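Local coordinates for protein nucleoporin NUP82 (Saccharomyces cerevisiae, PDB 3PBP) that serves as a structural component of the nuclear pore complex, whose N-terminal domain contains the region that interacts with NUP116, at residues A[316-319]-A[323-326]; A[354-359]-A[412-417]; A[373-378]-A[382-387]. The protein carries 1 engineered substitution. One frame throughout, in Å; residues are numbered along the deposited sequence.

Contact 1 of 3, residues A[316-319]-A[323-326]; sequences CVSF and SLIL
Cys316 lays its sulfur over the branch of Leu324, SG lying 3.5 Å from CG, and the same SG reaches CD2 of Leu326. With SG anti to the backbone N (chi1 179°), the small thiol fits in the corner between two leucines of the partner strand. Ser318 lies on this face too, its OG near Leu324 CD1.

The other face carries Val317, Phe319, Ser323 and Ile325. Here CG1 of Ile325 takes the crowded position between backbone N and carbonyl carbon (chi1 66°). CG1 lies 3.9 Å from Val317 CB, while Ile325 CD1 meets the Phe319 ring in plane at its edge, at CE2. The beta-branched pair, well suited to extended chain, forms two backbone bonds: Val317 N to Ile325 O at 3.3 Å and Ile325 N to Val317 O at 3.1 Å. Ser323 OG is used elsewhere, accepting from Arg353 NE.

This is the antiparallel hairpin of strands 313-319 and 323-329, inner to its sheet, with strands 299-306 and 347-355 alongside. Apart from the serines its side chains are apolar: backbone hydrogen bonds fix the register, and dispersion contacts fill both buried faces.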
# COMPACT_ATOMS: atom_id res chain seq x y z
N CYS A 316 -1.86 -6.66 -10.27
CA CYS A 316 -1.54 -6.02 -11.54
C CYS A 316 -0.87 -4.68 -11.33
O CYS A 316 -1.32 -3.87 -10.51
CB CYS A 316 -2.80 -5.83 -12.38
SG CYS A 316 -2.50 -5.02 -13.99
N VAL A 317 0.22 -4.44 -12.06
CA VAL A 317 0.97 -3.19 -11.97
C VAL A 317 1.17 -2.49 -13.33
O VAL A 317 1.50 -3.14 -14.32
CB VAL A 317 2.34 -3.43 -11.33
CG1 VAL A 317 3.04 -2.11 -11.11
CG2 VAL A 317 2.17 -4.16 -10.01
N SER A 318 0.95 -1.18 -13.34
CA SER A 318 1.11 -0.33 -14.53
C SER A 318 2.52 0.23 -14.61
O SER A 318 3.20 0.39 -13.59
CB SER A 318 0.18 0.88 -14.48
OG SER A 318 -1.16 0.51 -14.71
N PHE A 319 2.94 0.58 -15.83
CA PHE A 319 4.26 1.17 -16.06
C PHE A 319 4.24 2.24 -17.16
O PHE A 319 3.38 2.21 -18.05
CB PHE A 319 5.25 0.07 -16.44
CG PHE A 319 5.84 -0.65 -15.25
CD1 PHE A 319 6.88 -0.08 -14.54
CD2 PHE A 319 5.35 -1.89 -14.86
CE1 PHE A 319 7.44 -0.74 -13.45
CE2 PHE A 319 5.90 -2.56 -13.77
CZ PHE A 319 6.95 -1.98 -13.07
N SER A 323 2.79 -0.55 -20.29
CA SER A 323 2.89 -1.99 -20.08
C SER A 323 2.18 -2.41 -18.78
O SER A 323 1.95 -1.61 -17.86
CB SER A 323 4.37 -2.40 -20.05
OG SER A 323 4.56 -3.79 -20.23
N LEU A 324 1.85 -3.70 -18.72
CA LEU A 324 1.15 -4.27 -17.58
C LEU A 324 1.81 -5.58 -17.19
O LEU A 324 2.13 -6.37 -18.06
CB LEU A 324 -0.29 -4.58 -17.98
CG LEU A 324 -1.44 -4.03 -17.16
CD1 LEU A 324 -1.30 -2.52 -17.06
CD2 LEU A 324 -2.74 -4.42 -17.82
N ILE A 325 2.03 -5.80 -15.90
CA ILE A 325 2.60 -7.08 -15.50
C ILE A 325 1.64 -7.74 -14.52
O ILE A 325 1.27 -7.17 -13.49
CB ILE A 325 4.03 -6.96 -14.86
CG1 ILE A 325 3.99 -6.20 -13.53
CG2 ILE A 325 4.96 -6.29 -15.83
CD1 ILE A 325 5.30 -6.28 -12.74
N LEU A 326 1.20 -8.95 -14.86
CA LEU A 326 0.27 -9.70 -14.03
C LEU A 326 1.11 -10.59 -13.14
O LEU A 326 1.84 -11.45 -13.62
CB LEU A 326 -0.66 -10.51 -14.92
CG LEU A 326 -1.48 -9.69 -15.93
CD1 LEU A 326 -2.49 -10.59 -16.63
CD2 LEU A 326 -2.21 -8.55 -15.22

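Contact 2 of 3, residues A[354-359]-A[412-417]; sequences VKLQRE and SKLEDI
Leu356 meets Leu414 just after strand 347-355 has ended. Its CD2 methyl does the touching and faces both methyls of Leu414 almost equally, 3.5 Å from CD1 and 3.6 Å from CD2, so one branch tip rests against the end of the other leucine's fork. The two side chains approach at a slant. In Leu414, CG stands anti to the backbone N (chi1 -171°), which carries the fork out from strand 413-417 toward Leu356. The other methyl of Leu356, CD1, turns to Val375, a buried setting that suits a leucine, whereas Leu414 lies nearer the surface.

In the beta-propeller formed by this domain, 354-359 leads out of the last strand of one blade toward the first strand of the next, and 413-417 belongs to the last strand of that next blade. The contact therefore bridges neighbouring blades near their outer rim, through side chains and without a shared backbone pairing.

Further along, Arg358 directs its CB toward 412-417, and its chain touches the side chain of Gln382, on the strand paired with 413-419. Its NH2 comes to 4.3 Å from OD1 of Asp416. OD1 sits far off the plane of the guanidinium, where none of its hydrogens is aimed, and the separation exceeds that of a salt bridge; what remains is a general attraction between opposite charges, probably weakened by water because both residues are exposed. A flexible arginine and a short aspartate suit such a surface, where a polar end can face solvent and still sense its counter-charge.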
# COMPACT_ATOMS: atom_id res chain seq x y z
N VAL A 354 1.59 -7.46 -20.49
CA VAL A 354 0.71 -6.96 -21.53
C VAL A 354 1.11 -5.55 -21.93
O VAL A 354 1.03 -4.63 -21.12
CB VAL A 354 -0.76 -6.94 -21.04
CG1 VAL A 354 -1.67 -6.37 -22.11
CG2 VAL A 354 -1.20 -8.35 -20.67
N LYS A 355 1.57 -5.38 -23.17
CA LYS A 355 1.95 -4.06 -23.66
C LYS A 355 0.78 -3.48 -24.44
O LYS A 355 0.39 -4.01 -25.48
CB LYS A 355 3.18 -4.14 -24.57
CG LYS A 355 4.40 -4.75 -23.92
CD LYS A 355 5.60 -4.76 -24.88
CE LYS A 355 6.77 -5.51 -24.27
NZ LYS A 355 7.94 -5.58 -25.19
N LEU A 356 0.20 -2.40 -23.92
CA LEU A 356 -0.94 -1.75 -24.56
C LEU A 356 -0.47 -0.56 -25.38
O LEU A 356 -1.26 0.06 -26.10
CB LEU A 356 -1.95 -1.29 -23.49
CG LEU A 356 -2.44 -2.37 -22.51
CD1 LEU A 356 -3.29 -1.73 -21.43
CD2 LEU A 356 -3.21 -3.44 -23.27
N GLN A 357 0.82 -0.24 -25.26
CA GLN A 357 1.41 0.86 -26.00
C GLN A 357 0.57 2.14 -25.98
O GLN A 357 0.61 2.94 -26.92
CB GLN A 357 1.65 0.42 -27.45
CG GLN A 357 2.57 -0.79 -27.54
CD GLN A 357 2.47 -1.50 -28.87
OE1 GLN A 357 1.42 -2.06 -29.22
NE2 GLN A 357 3.56 -1.48 -29.64
N ARG A 358 -0.21 2.32 -24.92
CA ARG A 358 -1.04 3.51 -24.75
C ARG A 358 -0.70 4.03 -23.37
O ARG A 358 -0.23 3.27 -22.53
CB ARG A 358 -2.52 3.14 -24.80
CG ARG A 358 -3.00 2.52 -26.09
CD ARG A 358 -4.35 1.88 -25.87
NE ARG A 358 -4.93 1.29 -27.07
CZ ARG A 358 -5.38 1.98 -28.11
NH1 ARG A 358 -5.31 3.32 -28.11
NH2 ARG A 358 -5.92 1.35 -29.15
N GLU A 359 -0.93 5.32 -23.13
CA GLU A 359 -0.64 5.88 -21.81
C GLU A 359 -1.72 5.43 -20.82
O GLU A 359 -2.86 5.92 -20.87
CB GLU A 359 -0.61 7.41 -21.88
CG GLU A 359 -0.11 8.05 -20.60
CD GLU A 359 -0.62 9.46 -20.42
OE1 GLU A 359 -0.51 10.25 -21.39
OE2 GLU A 359 -1.11 9.78 -19.32
N SER A 412 -3.76 -13.07 -22.21
CA SER A 412 -5.05 -12.53 -21.83
C SER A 412 -5.75 -11.95 -23.04
O SER A 412 -5.10 -11.42 -23.94
CB SER A 412 -4.87 -11.44 -20.77
OG SER A 412 -4.25 -11.96 -19.61
N LYS A 413 -7.07 -12.05 -23.07
CA LYS A 413 -7.86 -11.51 -24.17
C LYS A 413 -8.03 -10.02 -23.95
O LYS A 413 -8.65 -9.58 -22.98
CB LYS A 413 -9.24 -12.17 -24.21
CG LYS A 413 -9.21 -13.68 -24.30
CD LYS A 413 -10.58 -14.27 -23.98
CE LYS A 413 -10.49 -15.78 -23.77
NZ LYS A 413 -11.76 -16.31 -23.19
N LEU A 414 -7.47 -9.23 -24.86
CA LEU A 414 -7.58 -7.79 -24.76
C LEU A 414 -8.82 -7.40 -25.55
O LEU A 414 -9.15 -8.05 -26.54
CB LEU A 414 -6.33 -7.14 -25.38
CG LEU A 414 -6.18 -5.64 -25.16
CD1 LEU A 414 -6.04 -5.38 -23.68
CD2 LEU A 414 -4.97 -5.12 -25.91
N GLU A 415 -9.53 -6.37 -25.11
CA GLU A 415 -10.73 -5.96 -25.83
C GLU A 415 -11.11 -4.51 -25.60
O GLU A 415 -11.23 -4.06 -24.46
CB GLU A 415 -11.91 -6.85 -25.46
CG GLU A 415 -13.13 -6.58 -26.31
CD GLU A 415 -14.22 -7.61 -26.10
OE1 GLU A 415 -14.83 -7.62 -25.00
OE2 GLU A 415 -14.45 -8.42 -27.02
N ASP A 416 -11.32 -3.78 -26.69
CA ASP A 416 -11.70 -2.37 -26.60
C ASP A 416 -13.16 -2.23 -26.20
O ASP A 416 -14.06 -2.66 -26.92
CB ASP A 416 -11.42 -1.67 -27.93
CG ASP A 416 -9.93 -1.57 -28.24
OD1 ASP A 416 -9.21 -0.85 -27.51
OD2 ASP A 416 -9.48 -2.21 -29.22
N ILE A 417 -13.38 -1.63 -25.04
CA ILE A 417 -14.72 -1.45 -24.51
C ILE A 417 -15.40 -0.24 -25.12
O ILE A 417 -16.54 -0.32 -25.55
CB ILE A 417 -14.69 -1.29 -22.97
CG1 ILE A 417 -14.30 -2.62 -22.32
CG2 ILE A 417 -16.03 -0.83 -22.45
CD1 ILE A 417 -15.28 -3.75 -22.56

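Contact 3 of 3, residues A[373-378]-A[382-387]; sequences LYVISD and QQVNFM
The ring of Tyr374 lies alongside the chain of Gln383, with Gln382 O at the ring edge, near its plane, and the Gln383 amide turned 44° from the ring. CE1 of the ring is 3.6 Å from Gln383 CG, and Tyr374 OH stands 3.0 Å from Gln383 OE1. The glutamine gets there because its CG is anti to the backbone N (chi1 -175°) and the chain runs on extended: methylenes pass beside the ring while the polar end reaches the hydroxyl. Such a pair suits a buried face that must hold both an aromatic and polar atoms.

The second ring, Phe386, has CG1 of Val384, two residues earlier, at its edge, in plane. CB of Leu373 approaches it obliquely, 4.2 Å from CE2, and Trp389 of the following helix meets the ring with planes about 25° apart. Phe386 stands at the N-cap position of that helix, and Asn385 OD1 accepts from the backbone N of Met387 (a selenomethionine) in an Asx turn.

On the face with Leu373, Val375 and Val384 touch through their CG2 methyls, 3.8 Å apart, and Leu324 of the preceding blade packs against all three. Four backbone bonds clamp the strands: Leu373 N to Val384 O and Val384 N to Leu373 O, then Val375 N to Gln382 O at 2.9 Å and Gln382 N to Val375 O at 3.0 Å. These strands form a tight beta hairpin at the middle of a four-stranded antiparallel blade, the repeating unit of a beta-propeller.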
# COMPACT_ATOMS: atom_id res chain seq x y z
N LEU A 373 -10.07 -6.99 -15.89
CA LEU A 373 -9.56 -5.71 -15.44
C LEU A 373 -9.80 -4.65 -16.50
O LEU A 373 -9.59 -4.90 -17.69
CB LEU A 373 -8.07 -5.86 -15.16
CG LEU A 373 -7.24 -4.59 -15.03
CD1 LEU A 373 -7.56 -3.91 -13.73
CD2 LEU A 373 -5.77 -4.94 -15.09
N TYR A 374 -10.26 -3.48 -16.09
CA TYR A 374 -10.48 -2.39 -17.03
C TYR A 374 -9.28 -1.46 -16.97
O TYR A 374 -8.83 -1.07 -15.89
CB TYR A 374 -11.77 -1.63 -16.67
CG TYR A 374 -13.03 -2.38 -17.05
CD1 TYR A 374 -13.33 -2.67 -18.38
CD2 TYR A 374 -13.89 -2.87 -16.06
CE1 TYR A 374 -14.44 -3.42 -18.72
CE2 TYR A 374 -15.02 -3.63 -16.40
CZ TYR A 374 -15.28 -3.90 -17.73
OH TYR A 374 -16.37 -4.69 -18.06
N VAL A 375 -8.73 -1.13 -18.13
CA VAL A 375 -7.59 -0.24 -18.19
C VAL A 375 -7.97 1.00 -18.95
O VAL A 375 -8.30 0.94 -20.12
CB VAL A 375 -6.40 -0.87 -18.93
CG1 VAL A 375 -5.20 0.07 -18.84
CG2 VAL A 375 -6.07 -2.23 -18.34
N ILE A 376 -7.94 2.14 -18.28
CA ILE A 376 -8.29 3.38 -18.92
C ILE A 376 -7.04 4.06 -19.47
O ILE A 376 -6.23 4.61 -18.72
CB ILE A 376 -9.00 4.33 -17.94
CG1 ILE A 376 -10.37 3.74 -17.58
CG2 ILE A 376 -9.14 5.72 -18.55
CD1 ILE A 376 -11.21 4.62 -16.70
N SER A 377 -6.89 3.99 -20.79
CA SER A 377 -5.76 4.61 -21.47
C SER A 377 -6.13 6.07 -21.75
O SER A 377 -6.86 6.69 -20.96
CB SER A 377 -5.45 3.86 -22.77
OG SER A 377 -5.22 2.48 -22.52
N ASP A 378 -5.66 6.64 -22.85
CA ASP A 378 -5.97 8.04 -23.11
C ASP A 378 -7.34 8.32 -23.71
O ASP A 378 -7.96 9.33 -23.39
CB ASP A 378 -4.90 8.68 -23.99
CG ASP A 378 -4.55 10.07 -23.53
OD1 ASP A 378 -5.44 10.73 -22.93
OD2 ASP A 378 -3.40 10.51 -23.76
N GLN A 382 -10.07 -0.27 -22.24
CA GLN A 382 -9.87 -1.63 -22.71
C GLN A 382 -10.16 -2.56 -21.55
O GLN A 382 -10.18 -2.14 -20.39
CB GLN A 382 -8.44 -1.83 -23.20
CG GLN A 382 -8.15 -1.23 -24.56
CD GLN A 382 -6.69 -1.32 -24.94
OE1 GLN A 382 -5.87 -0.53 -24.49
NE2 GLN A 382 -6.35 -2.31 -25.76
N GLN A 383 -10.41 -3.82 -21.86
CA GLN A 383 -10.67 -4.80 -20.83
C GLN A 383 -9.77 -6.00 -21.02
O GLN A 383 -9.88 -6.72 -22.02
CB GLN A 383 -12.12 -5.28 -20.84
CG GLN A 383 -12.41 -6.21 -19.67
CD GLN A 383 -13.63 -7.08 -19.89
OE1 GLN A 383 -14.68 -6.88 -19.28
NE2 GLN A 383 -13.49 -8.07 -20.77
N VAL A 384 -8.86 -6.20 -20.08
CA VAL A 384 -7.96 -7.33 -20.13
C VAL A 384 -8.72 -8.47 -19.47
O VAL A 384 -9.19 -8.34 -18.34
CB VAL A 384 -6.68 -7.02 -19.34
CG1 VAL A 384 -5.72 -8.18 -19.45
CG2 VAL A 384 -6.05 -5.76 -19.87
N ASN A 385 -8.87 -9.58 -20.18
CA ASN A 385 -9.58 -10.72 -19.63
C ASN A 385 -8.66 -11.92 -19.52
O ASN A 385 -8.33 -12.54 -20.53
CB ASN A 385 -10.77 -11.07 -20.53
CG ASN A 385 -11.60 -12.21 -19.99
OD1 ASN A 385 -11.10 -13.32 -19.79
ND2 ASN A 385 -12.88 -11.94 -19.75
N PHE A 386 -8.24 -12.26 -18.31
CA PHE A 386 -7.35 -13.39 -18.15
C PHE A 386 -7.94 -14.64 -17.52
O PHE A 386 -7.23 -15.41 -16.88
CB PHE A 386 -6.07 -12.98 -17.42
CG PHE A 386 -6.25 -11.89 -16.41
CD1 PHE A 386 -6.61 -12.18 -15.11
CD2 PHE A 386 -5.99 -10.57 -16.76
CE1 PHE A 386 -6.71 -11.17 -14.16
CE2 PHE A 386 -6.10 -9.56 -15.82
CZ PHE A 386 -6.46 -9.86 -14.52
N MSE A 387 -9.24 -14.85 -17.74
CA MSE A 387 -9.91 -16.03 -17.21
C MSE A 387 -9.60 -17.25 -18.07
O MSE A 387 -9.96 -18.37 -17.72
CB MSE A 387 -11.42 -15.80 -17.14
CG MSE A 387 -11.87 -15.03 -15.91
SE MSE A 387 -11.33 -15.92 -14.23
CE MSE A 387 -12.85 -17.11 -14.00

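In the fold
From the N terminus, contact 1 closes first, a short hairpin loop between strands 313-319 and 323-329. The chain then adds strand 347-355 beside the second of these, so contact 2 opens on the same sheet: Leu324 O probably accepts a bond from Val354 N. Contact 2 closes only at strand 413-419, and the loop it encloses contains contact 3, the hairpin 372-376 with 380-385. Strand 413-419 then pairs with 380-385, completing that sheet. Contact 1 precedes both others, and none cross. Contacts 1 and 3 each lie within one of two successive blades, and pack on each other through Cys316 with Leu373 and Leu326 with Phe386; contact 2 joins the same blades farther out.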